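Local coordinates for protein CDA peptide synthetase I (Streptomyces coelicolor, PDB 5DU9) that is a non-ribosomal peptide synthetase, represented here by its condensation domain, a fold of the CoA-dependent acyltransferase clan, at residues Glu117-Arg120 with Trp121-Asp125; Tyr170-Leu173 with Ala174-Tyr177; Gly299-Ala302 with Arg303-Gly307; Thr398-Pro401 with Glu402-Leu405. The protein carries 1 engineered substitution. All blocks are in the same frame, centred on the assembly; numbering follows the deposited sequence.

How the contacts relate
Contacts 1 and 2 are two-turn stretches of helices 114-126 and 163-182 that both lean on strand 149-157 of the six-stranded sheet; one meets Leu151 and Tyr153, the other Tyr152 and Leu154, consistent with packing on opposite faces. Contact 2 is the more buried, and its Arg172-Glu175 salt bridge contrasts with the stacked arginines that contact 1 carries on its exposed side. Contact 3, a short helix end, and contact 4, a hairpin turn of the four-stranded sheet, are partly buried and rely on hydroxyl and backbone groups. Contacts 2 and 3 have the closest centres, about 17 Å apart, yet none of the four touches another.

Contact 1 (Glu117-Arg120 with Trp121-Asp125); sequences EAQR and WMDRD
Helix 114-126 is the crossover of a beta-alpha-beta unit between strands 103-107 and 138-146, and within it Gln119 reaches Asp123 while Arg120 lies against Arg124, each pair one turn apart. The Gln119 chain folds at chi2 (68°), which carries its amide along the helix to Asp123. There NE2 donates to Asp123 OD1 at 2.9 Å. The acceptor lies in the amide plane of Gln119, but the N-H comes down on the carboxylate from above its plane. On the other side of the amide, OE1 is held by Arg383, so both polar ends of Gln119 are engaged and its rotation is fixed. The Met122 side chain crosses that of Gln119 at about a right angle, with Met122 CE 3.9 Å from Gln119 OE1; it also packs on Leu151 and Tyr153 of strand 149-157 and on Ile385. Trp121 turns its indole to the same sheet and meets Phe143 edge-to-face. Backbone bonds from Trp121, Met122, Asp123 and Arg124 to the carbonyls four residues earlier keep the helix regular here. On the exposed side the two arginines run side by side in the same direction. Their guanidinium planes are only 8° apart, with centres separated by 4.3 Å, and although the charges are alike, Arg120 NH2 rides over the rim of the Arg124 guanidinium, 3.4 Å from its NH1.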
loop_
_atom_site.group_PDB
_atom_site.type_symbol
_atom_site.label_atom_id
_atom_site.label_comp_id
_atom_site.label_asym_id
_atom_site.label_seq_id
_atom_site.Cartn_x
_atom_site.Cartn_y
_atom_site.Cartn_z
ATOM N N GLU A 117 3.659 -11.685 -20.000
ATOM C CA GLU A 117 2.256 -11.753 -20.397
ATOM C C GLU A 117 1.332 -11.574 -19.200
ATOM O O GLU A 117 0.273 -10.951 -19.311
ATOM C CB GLU A 117 1.954 -13.084 -21.086
ATOM C CG GLU A 117 2.366 -13.124 -22.536
ATOM C CD GLU A 117 1.652 -12.078 -23.371
ATOM O OE1 GLU A 117 0.404 -12.108 -23.422
ATOM O OE2 GLU A 117 2.338 -11.219 -23.964
ATOM N N ALA A 118 1.727 -12.132 -18.062
ATOM C CA ALA A 118 0.949 -11.994 -16.842
ATOM C C ALA A 118 0.896 -10.533 -16.405
ATOM O O ALA A 118 -0.156 -10.033 -16.012
ATOM C CB ALA A 118 1.534 -12.858 -15.739
ATOM N N GLN A 119 2.036 -9.849 -16.487
ATOM C CA GLN A 119 2.108 -8.443 -16.105
ATOM C C GLN A 119 1.213 -7.608 -17.009
ATOM O O GLN A 119 0.497 -6.723 -16.542
ATOM C CB GLN A 119 3.551 -7.933 -16.174
ATOM C CG GLN A 119 3.718 -6.467 -15.761
ATOM C CD GLN A 119 3.454 -6.234 -14.280
ATOM O OE1 GLN A 119 4.046 -6.889 -13.422
ATOM N NE2 GLN A 119 2.564 -5.297 -13.977
ATOM N N ARG A 120 1.259 -7.899 -18.304
ATOM C CA ARG A 120 0.435 -7.197 -19.279
ATOM C C ARG A 120 -1.047 -7.403 -18.971
ATOM O O ARG A 120 -1.845 -6.473 -19.086
ATOM C CB ARG A 120 0.760 -7.674 -20.696
ATOM C CG ARG A 120 -0.049 -6.981 -21.776
ATOM C CD ARG A 120 0.431 -7.356 -23.168
ATOM N NE ARG A 120 -0.478 -6.864 -24.198
ATOM C CZ ARG A 120 -1.672 -7.393 -24.454
ATOM N NH1 ARG A 120 -2.107 -8.431 -23.752
ATOM N NH2 ARG A 120 -2.434 -6.880 -25.410
ATOM N N TRP A 121 -1.409 -8.617 -18.570
ATOM C CA TRP A 121 -2.796 -8.925 -18.229
ATOM C C TRP A 121 -3.247 -8.129 -17.012
ATOM O O TRP A 121 -4.347 -7.570 -16.992
ATOM C CB TRP A 121 -2.969 -10.424 -17.960
ATOM C CG TRP A 121 -4.401 -10.869 -17.995
ATOM C CD1 TRP A 121 -5.044 -11.473 -19.035
ATOM C CD2 TRP A 121 -5.368 -10.738 -16.946
ATOM N NE1 TRP A 121 -6.353 -11.728 -18.699
ATOM C CE2 TRP A 121 -6.576 -11.282 -17.425
ATOM C CE3 TRP A 121 -5.331 -10.209 -15.652
ATOM C CZ2 TRP A 121 -7.734 -11.320 -16.651
ATOM C CZ3 TRP A 121 -6.484 -10.244 -14.891
ATOM C CH2 TRP A 121 -7.668 -10.795 -15.393
ATOM N N MET A 122 -2.391 -8.082 -15.994
ATOM C CA MET A 122 -2.711 -7.369 -14.765
ATOM C C MET A 122 -2.818 -5.865 -15.018
ATOM O O MET A 122 -3.693 -5.199 -14.468
ATOM C CB MET A 122 -1.658 -7.658 -13.692
ATOM C CG MET A 122 -1.672 -9.099 -13.199
ATOM S SD MET A 122 -0.521 -9.422 -11.847
ATOM C CE MET A 122 1.052 -9.338 -12.693
ATOM N N ASP A 123 -1.934 -5.335 -15.855
ATOM C CA ASP A 123 -1.961 -3.915 -16.189
ATOM C C ASP A 123 -3.260 -3.539 -16.899
ATOM O O ASP A 123 -3.844 -2.489 -16.634
ATOM C CB ASP A 123 -0.768 -3.545 -17.071
ATOM C CG ASP A 123 0.548 -3.583 -16.324
ATOM O OD1 ASP A 123 0.532 -3.503 -15.078
ATOM O OD2 ASP A 123 1.601 -3.680 -16.986
ATOM N N ARG A 124 -3.711 -4.400 -17.801
ATOM C CA ARG A 124 -4.944 -4.148 -18.529
ATOM C C ARG A 124 -6.158 -4.290 -17.608
ATOM O O ARG A 124 -7.141 -3.568 -17.749
ATOM C CB ARG A 124 -5.049 -5.090 -19.726
ATOM C CG ARG A 124 -4.006 -4.797 -20.794
ATOM C CD ARG A 124 -3.942 -5.881 -21.855
ATOM N NE ARG A 124 -5.117 -5.874 -22.720
ATOM C CZ ARG A 124 -5.250 -5.115 -23.805
ATOM N NH1 ARG A 124 -4.283 -4.282 -24.171
ATOM N NH2 ARG A 124 -6.360 -5.183 -24.528
ATOM N N ASP A 125 -6.085 -5.208 -16.654
ATOM C CA ASP A 125 -7.166 -5.353 -15.688
ATOM C C ASP A 125 -7.251 -4.114 -14.804
ATOM O O ASP A 125 -8.337 -3.588 -14.557
ATOM C CB ASP A 125 -6.969 -6.598 -14.823
ATOM C CG ASP A 125 -8.117 -6.814 -13.854
ATOM O OD1 ASP A 125 -9.118 -7.445 -14.252
ATOM O OD2 ASP A 125 -8.026 -6.333 -12.705
#

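Contact 2 (Tyr170-Leu173 with Ala174-Tyr177); sequences YERL and AEVY
Arg172 lays one face of its guanidinium over Val176, whose CG2 methyl sits above the centre of the group, 3.5 Å from CZ. A bend at chi2 (57°) carries the arginine along the helix to the following turn, where its edge also meets Glu175. NH1 donates to Glu175 OE1 at 2.9 Å in a salt bridge, with the acceptor close to the guanidinium plane. The two flat groups stand perpendicular, at 90°, and NH1 meets OE1 from above the carboxylate plane. The same NH1 also bonds to the carbonyl of Pro187, so the group is gripped by a charge and a backbone oxygen while a methyl supports its face. Underneath, amides of Ala174, Glu175, Val176 and Tyr177 bond to the carbonyls of Tyr170, Glu171, Arg172 and Leu173, each at 3.0 Å. Leu173 and Val176 turn to helix 46-58, and Tyr170 to strand 149-157, with its hydroxyl on Ser36. Tyr177 bonds to the amide of Asp45 through its own hydroxyl. This is an amphipathic alpha-helix, 163-182, with an i to i+3 ion pair along one flank and aliphatic and aromatic residues packed between the six-stranded sheet and a neighbouring helix.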
loop_
_atom_site.group_PDB
_atom_site.type_symbol
_atom_site.label_atom_id
_atom_site.label_comp_id
_atom_site.label_asym_id
_atom_site.label_seq_id
_atom_site.Cartn_x
_atom_site.Cartn_y
_atom_site.Cartn_z
ATOM N N TYR A 170 -4.967 -12.859 1.637
ATOM C CA TYR A 170 -4.120 -13.949 1.154
ATOM C C TYR A 170 -3.990 -15.059 2.193
ATOM O O TYR A 170 -4.059 -16.242 1.862
ATOM C CB TYR A 170 -2.728 -13.433 0.790
ATOM C CG TYR A 170 -2.629 -12.649 -0.497
ATOM C CD1 TYR A 170 -3.243 -13.089 -1.662
ATOM C CD2 TYR A 170 -1.894 -11.474 -0.548
ATOM C CE1 TYR A 170 -3.134 -12.371 -2.842
ATOM C CE2 TYR A 170 -1.776 -10.756 -1.714
ATOM C CZ TYR A 170 -2.395 -11.209 -2.861
ATOM O OH TYR A 170 -2.281 -10.486 -4.027
ATOM N N GLU A 171 -3.794 -14.673 3.450
ATOM C CA GLU A 171 -3.652 -15.648 4.524
ATOM C C GLU A 171 -4.919 -16.481 4.677
ATOM O O GLU A 171 -4.849 -17.695 4.861
ATOM C CB GLU A 171 -3.320 -14.957 5.849
ATOM C CG GLU A 171 -1.910 -14.389 5.918
ATOM C CD GLU A 171 -1.396 -14.237 7.338
ATOM O OE1 GLU A 171 -2.216 -14.251 8.280
ATOM O OE2 GLU A 171 -0.166 -14.099 7.511
ATOM N N ARG A 172 -6.075 -15.831 4.602
ATOM C CA ARG A 172 -7.346 -16.539 4.736
ATOM C C ARG A 172 -7.570 -17.473 3.548
ATOM O O ARG A 172 -8.015 -18.612 3.714
ATOM C CB ARG A 172 -8.508 -15.550 4.860
ATOM C CG ARG A 172 -9.888 -16.195 4.859
ATOM C CD ARG A 172 -10.032 -17.231 5.963
ATOM N NE ARG A 172 -11.371 -17.815 5.995
ATOM C CZ ARG A 172 -11.700 -18.896 6.696
ATOM N NH1 ARG A 172 -10.789 -19.526 7.425
ATOM N NH2 ARG A 172 -12.943 -19.356 6.661
ATOM N N LEU A 173 -7.265 -16.980 2.352
ATOM C CA LEU A 173 -7.412 -17.772 1.135
ATOM C C LEU A 173 -6.618 -19.065 1.236
ATOM O O LEU A 173 -7.127 -20.147 0.938
ATOM C CB LEU A 173 -6.952 -16.977 -0.086
ATOM C CG LEU A 173 -7.038 -17.708 -1.428
ATOM C CD1 LEU A 173 -8.488 -17.918 -1.826
ATOM C CD2 LEU A 173 -6.289 -16.945 -2.508
ATOM N N ALA A 174 -5.362 -18.945 1.654
ATOM C CA ALA A 174 -4.492 -20.108 1.788
ATOM C C ALA A 174 -5.023 -21.068 2.845
ATOM O O ALA A 174 -5.013 -22.281 2.650
ATOM C CB ALA A 174 -3.081 -19.672 2.130
ATOM N N GLU A 175 -5.496 -20.519 3.959
ATOM C CA GLU A 175 -6.038 -21.327 5.046
ATOM C C GLU A 175 -7.198 -22.193 4.568
ATOM O O GLU A 175 -7.262 -23.384 4.875
ATOM C CB GLU A 175 -6.498 -20.428 6.196
ATOM C CG GLU A 175 -6.949 -21.186 7.432
ATOM C CD GLU A 175 -7.349 -20.261 8.562
ATOM O OE1 GLU A 175 -8.062 -19.271 8.295
ATOM O OE2 GLU A 175 -6.946 -20.521 9.715
ATOM N N VAL A 176 -8.115 -21.590 3.817
ATOM C CA VAL A 176 -9.263 -22.320 3.286
ATOM C C VAL A 176 -8.812 -23.362 2.264
ATOM O O VAL A 176 -9.302 -24.489 2.264
ATOM C CB VAL A 176 -10.289 -21.363 2.639
ATOM C CG1 VAL A 176 -11.454 -22.136 2.032
ATOM C CG2 VAL A 176 -10.808 -20.367 3.670
ATOM N N TYR A 177 -7.874 -22.981 1.401
ATOM C CA TYR A 177 -7.359 -23.885 0.373
ATOM C C TYR A 177 -6.734 -25.137 0.985
ATOM O O TYR A 177 -6.951 -26.254 0.501
ATOM C CB TYR A 177 -6.331 -23.169 -0.506
ATOM C CG TYR A 177 -5.729 -24.046 -1.586
ATOM C CD1 TYR A 177 -6.407 -24.279 -2.776
ATOM C CD2 TYR A 177 -4.484 -24.638 -1.414
ATOM C CE1 TYR A 177 -5.862 -25.080 -3.768
ATOM C CE2 TYR A 177 -3.930 -25.440 -2.402
ATOM C CZ TYR A 177 -4.625 -25.658 -3.575
ATOM O OH TYR A 177 -4.084 -26.452 -4.561
#

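Contact 3 (Gly299-Ala302 with Arg303-Gly307); sequences GANA and RITPG. With SO4 (sulfate ion), chain C.
Hydrogen bonds make up most of the contact, and Asn301 O is their hub: Thr305 OG1 donates to it at 2.7 Å and Ile304 N at 3.2 Å. The two donors come from opposite faces of the carbonyl plane, each well out of it, so the oxygen is clasped between a side chain and a backbone amide. Thr305 reaches it because its hydroxyl stands anti to its own carbonyl carbon (chi1 -59°), swinging OG1 back over the preceding turn. One residue on, Thr305 N makes a weak bond to Ala302 O, and at the other end Arg303 N bonds to Gly299 O at 3.2 Å. The Asn301 amide itself turns elsewhere, with OD1 on the backbone of Asp193.

Van der Waals packing is supplied by Arg303. Its chain curls back at chi3 and lays one guanidinium face over the Gly299-Ala300 peptide, with NH2 3.4 Å from Ala300 CA and Gly299 O over the rim of the same face.

Electrostatic contact comes from a sulfate ion, probably from the crystallisation liquor. Asn301 N donates to its O4 at 2.8 Å. Ala300 N lies 3.2 Å from sulfate O4. Amides at the start of a helix would favour an anion there. The whole is a single short, weakly bonded helical turn, about 300-303, with an anion at its N-terminal end and the Thr305 hydroxyl bonded back to the carbonyl of Asn301 after it.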
loop_
_atom_site.group_PDB
_atom_site.type_symbol
_atom_site.label_atom_id
_atom_site.label_comp_id
_atom_site.label_asym_id
_atom_site.label_seq_id
_atom_site.Cartn_x
_atom_site.Cartn_y
_atom_site.Cartn_z
ATOM N N GLY A 299 -6.649 -0.754 17.805
ATOM C CA GLY A 299 -7.301 -1.783 18.594
ATOM C C GLY A 299 -7.339 -3.104 17.858
ATOM O O GLY A 299 -7.091 -3.166 16.654
ATOM N N ALA A 300 -7.662 -4.166 18.589
ATOM C CA ALA A 300 -7.592 -5.519 18.049
ATOM C C ALA A 300 -8.600 -5.752 16.930
ATOM O O ALA A 300 -8.281 -6.391 15.924
ATOM C CB ALA A 300 -7.808 -6.533 19.162
ATOM N N ASN A 301 -9.820 -5.255 17.105
ATOM C CA ASN A 301 -10.858 -5.453 16.100
ATOM C C ASN A 301 -10.461 -4.833 14.771
ATOM O O ASN A 301 -10.550 -5.472 13.723
ATOM C CB ASN A 301 -12.189 -4.863 16.566
ATOM C CG ASN A 301 -13.271 -4.969 15.505
ATOM O OD1 ASN A 301 -13.746 -6.063 15.194
ATOM N ND2 ASN A 301 -13.661 -3.834 14.944
ATOM N N ALA A 302 -10.009 -3.587 14.825
ATOM C CA ALA A 302 -9.622 -2.867 13.620
ATOM C C ALA A 302 -8.476 -3.564 12.890
ATOM O O ALA A 302 -8.448 -3.600 11.656
ATOM C CB ALA A 302 -9.237 -1.434 13.966
ATOM N N ARG A 303 -7.542 -4.134 13.645
ATOM C CA ARG A 303 -6.367 -4.760 13.048
ATOM C C ARG A 303 -6.714 -5.936 12.133
ATOM O O ARG A 303 -5.995 -6.200 11.168
ATOM C CB ARG A 303 -5.400 -5.222 14.139
ATOM C CG ARG A 303 -4.515 -4.099 14.671
ATOM C CD ARG A 303 -3.342 -4.628 15.477
ATOM N NE ARG A 303 -3.764 -5.240 16.735
ATOM C CZ ARG A 303 -3.999 -4.566 17.857
ATOM N NH1 ARG A 303 -3.865 -3.247 17.892
ATOM N NH2 ARG A 303 -4.376 -5.215 18.951
ATOM N N ILE A 304 -7.823 -6.616 12.411
ATOM C CA ILE A 304 -8.197 -7.817 11.654
ATOM C C ILE A 304 -9.485 -7.642 10.849
ATOM O O ILE A 304 -10.147 -8.619 10.517
ATOM C CB ILE A 304 -8.355 -9.036 12.588
ATOM C CG1 ILE A 304 -9.424 -8.772 13.655
ATOM C CG2 ILE A 304 -7.020 -9.367 13.238
ATOM C CD1 ILE A 304 -9.878 -10.017 14.397
ATOM N N THR A 305 -9.826 -6.399 10.519
ATOM C CA THR A 305 -11.011 -6.120 9.711
ATOM C C THR A 305 -10.610 -5.730 8.289
ATOM O O THR A 305 -10.138 -4.620 8.068
ATOM C CB THR A 305 -11.860 -4.992 10.330
ATOM O OG1 THR A 305 -12.261 -5.368 11.654
ATOM C CG2 THR A 305 -13.107 -4.725 9.496
ATOM N N PRO A 306 -10.796 -6.641 7.317
ATOM C CA PRO A 306 -10.475 -6.251 5.941
ATOM C C PRO A 306 -11.283 -5.035 5.504
ATOM O O PRO A 306 -12.479 -4.949 5.777
ATOM C CB PRO A 306 -10.842 -7.493 5.125
ATOM C CG PRO A 306 -10.737 -8.622 6.101
ATOM C CD PRO A 306 -11.204 -8.053 7.407
ATOM N N GLY A 307 -10.624 -4.092 4.846
ATOM C CA GLY A 307 -11.275 -2.853 4.482
ATOM C C GLY A 307 -10.273 -1.846 3.966
ATOM O O GLY A 307 -9.195 -2.207 3.502
HETATM S S SO4 C . -11.342 -3.601 20.310
HETATM O O1 SO4 C . -10.664 -3.203 21.540
HETATM O O2 SO4 C . -12.702 -4.048 20.618
HETATM O O3 SO4 C . -11.405 -2.460 19.402
HETATM O O4 SO4 C . -10.596 -4.686 19.683
#

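Contact 4 (Thr398-Pro401 with Glu402-Leu405); sequences TGTP and ESGL
Thr400 carries the side-chain part of this hairpin turn, and its atoms meet Glu402 and Ser403 in order. CB comes first, 3.7 Å from Glu402 OE1, where the glutamate, bent at chi2, curls back alongside Pro401. At the tip OG1 meets Ser403 OG at 2.8 Å, in a hydrogen bond that either hydroxyl could donate. Both oxygens occupy the cramped place between backbone N and carbonyl carbon (chi1 63° in Thr400, 69° in Ser403), which turns them to each other across the loop.

The backbone bonds are made by the same residue. Thr400 O accepts from Gly404 N at 2.9 Å and, weakly, from Ser403 N. Thr400 N donates to Gly404 O at 3.2 Å, from above the carbonyl plane. Ser403 and Gly404 thus face one residue, a classic beta bulge where strand 404-411 leaves the turn. Gly399 CA and Leu405 CA add CA-H...O contacts to Gly404 O and Thr398 O. Leu405 CD2 lies against the backbone, 3.5 Å from Gly399 C. Pro401 O bonds to the hydroxyl of Thr253.

The Thr398 side chain lies about 13 Å from the bound (2S)-2-amino-N-butyl-propanamide. The chemistry implies a reversal in which Thr400 supplies three of the bonding atoms, N, O and OG1: the polar side of the turn is tied within the loop, while Leu405 and Pro401 pack on Leu256 and Trp267.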
loop_
_atom_site.group_PDB
_atom_site.type_symbol
_atom_site.label_atom_id
_atom_site.label_comp_id
_atom_site.label_asym_id
_atom_site.label_seq_id
_atom_site.Cartn_x
_atom_site.Cartn_y
_atom_site.Cartn_z
ATOM N N THR A 398 8.815 -4.002 -0.665
ATOM C CA THR A 398 8.339 -5.252 -0.095
ATOM C C THR A 398 9.542 -6.145 0.148
ATOM O O THR A 398 10.480 -6.155 -0.641
ATOM C CB THR A 398 7.334 -5.968 -1.014
ATOM O OG1 THR A 398 7.978 -6.344 -2.234
ATOM C CG2 THR A 398 6.169 -5.060 -1.324
ATOM N N GLY A 399 9.514 -6.878 1.254
ATOM C CA GLY A 399 10.617 -7.736 1.634
ATOM C C GLY A 399 11.282 -7.229 2.898
ATOM O O GLY A 399 10.729 -6.388 3.605
ATOM N N THR A 400 12.474 -7.750 3.172
ATOM C CA THR A 400 13.253 -7.359 4.341
ATOM C C THR A 400 14.727 -7.289 3.958
ATOM O O THR A 400 15.125 -7.819 2.922
ATOM C CB THR A 400 13.094 -8.355 5.504
ATOM O OG1 THR A 400 13.612 -9.630 5.112
ATOM C CG2 THR A 400 11.636 -8.500 5.909
ATOM N N PRO A 401 15.550 -6.640 4.795
ATOM C CA PRO A 401 16.984 -6.616 4.490
ATOM C C PRO A 401 17.576 -8.020 4.336
ATOM O O PRO A 401 18.428 -8.236 3.471
ATOM C CB PRO A 401 17.576 -5.889 5.697
ATOM C CG PRO A 401 16.476 -4.936 6.112
ATOM C CD PRO A 401 15.206 -5.730 5.903
ATOM N N GLU A 402 17.101 -8.966 5.143
ATOM C CA GLU A 402 17.654 -10.316 5.150
ATOM C C GLU A 402 17.169 -11.169 3.978
ATOM O O GLU A 402 17.906 -12.026 3.495
ATOM C CB GLU A 402 17.306 -11.022 6.463
ATOM C CG GLU A 402 17.915 -10.375 7.705
ATOM C CD GLU A 402 17.206 -9.095 8.137
ATOM O OE1 GLU A 402 16.056 -8.850 7.708
ATOM O OE2 GLU A 402 17.808 -8.327 8.914
ATOM N N SER A 403 15.936 -10.941 3.524
ATOM C CA SER A 403 15.333 -11.786 2.491
ATOM C C SER A 403 15.422 -11.165 1.099
ATOM O O SER A 403 15.150 -11.833 0.095
ATOM C CB SER A 403 13.867 -12.073 2.830
ATOM O OG SER A 403 13.064 -10.906 2.724
ATOM N N GLY A 404 15.808 -9.893 1.041
ATOM C CA GLY A 404 15.862 -9.168 -0.216
ATOM C C GLY A 404 14.632 -8.300 -0.382
ATOM O O GLY A 404 13.633 -8.491 0.314
ATOM N N LEU A 405 14.703 -7.357 -1.315
ATOM C CA LEU A 405 13.653 -6.362 -1.488
ATOM C C LEU A 405 13.187 -6.261 -2.929
ATOM O O LEU A 405 13.950 -6.495 -3.862
ATOM C CB LEU A 405 14.142 -4.986 -1.033
ATOM C CG LEU A 405 14.451 -4.824 0.452
ATOM C CD1 LEU A 405 15.250 -3.549 0.698
ATOM C CD2 LEU A 405 13.170 -4.808 1.268
#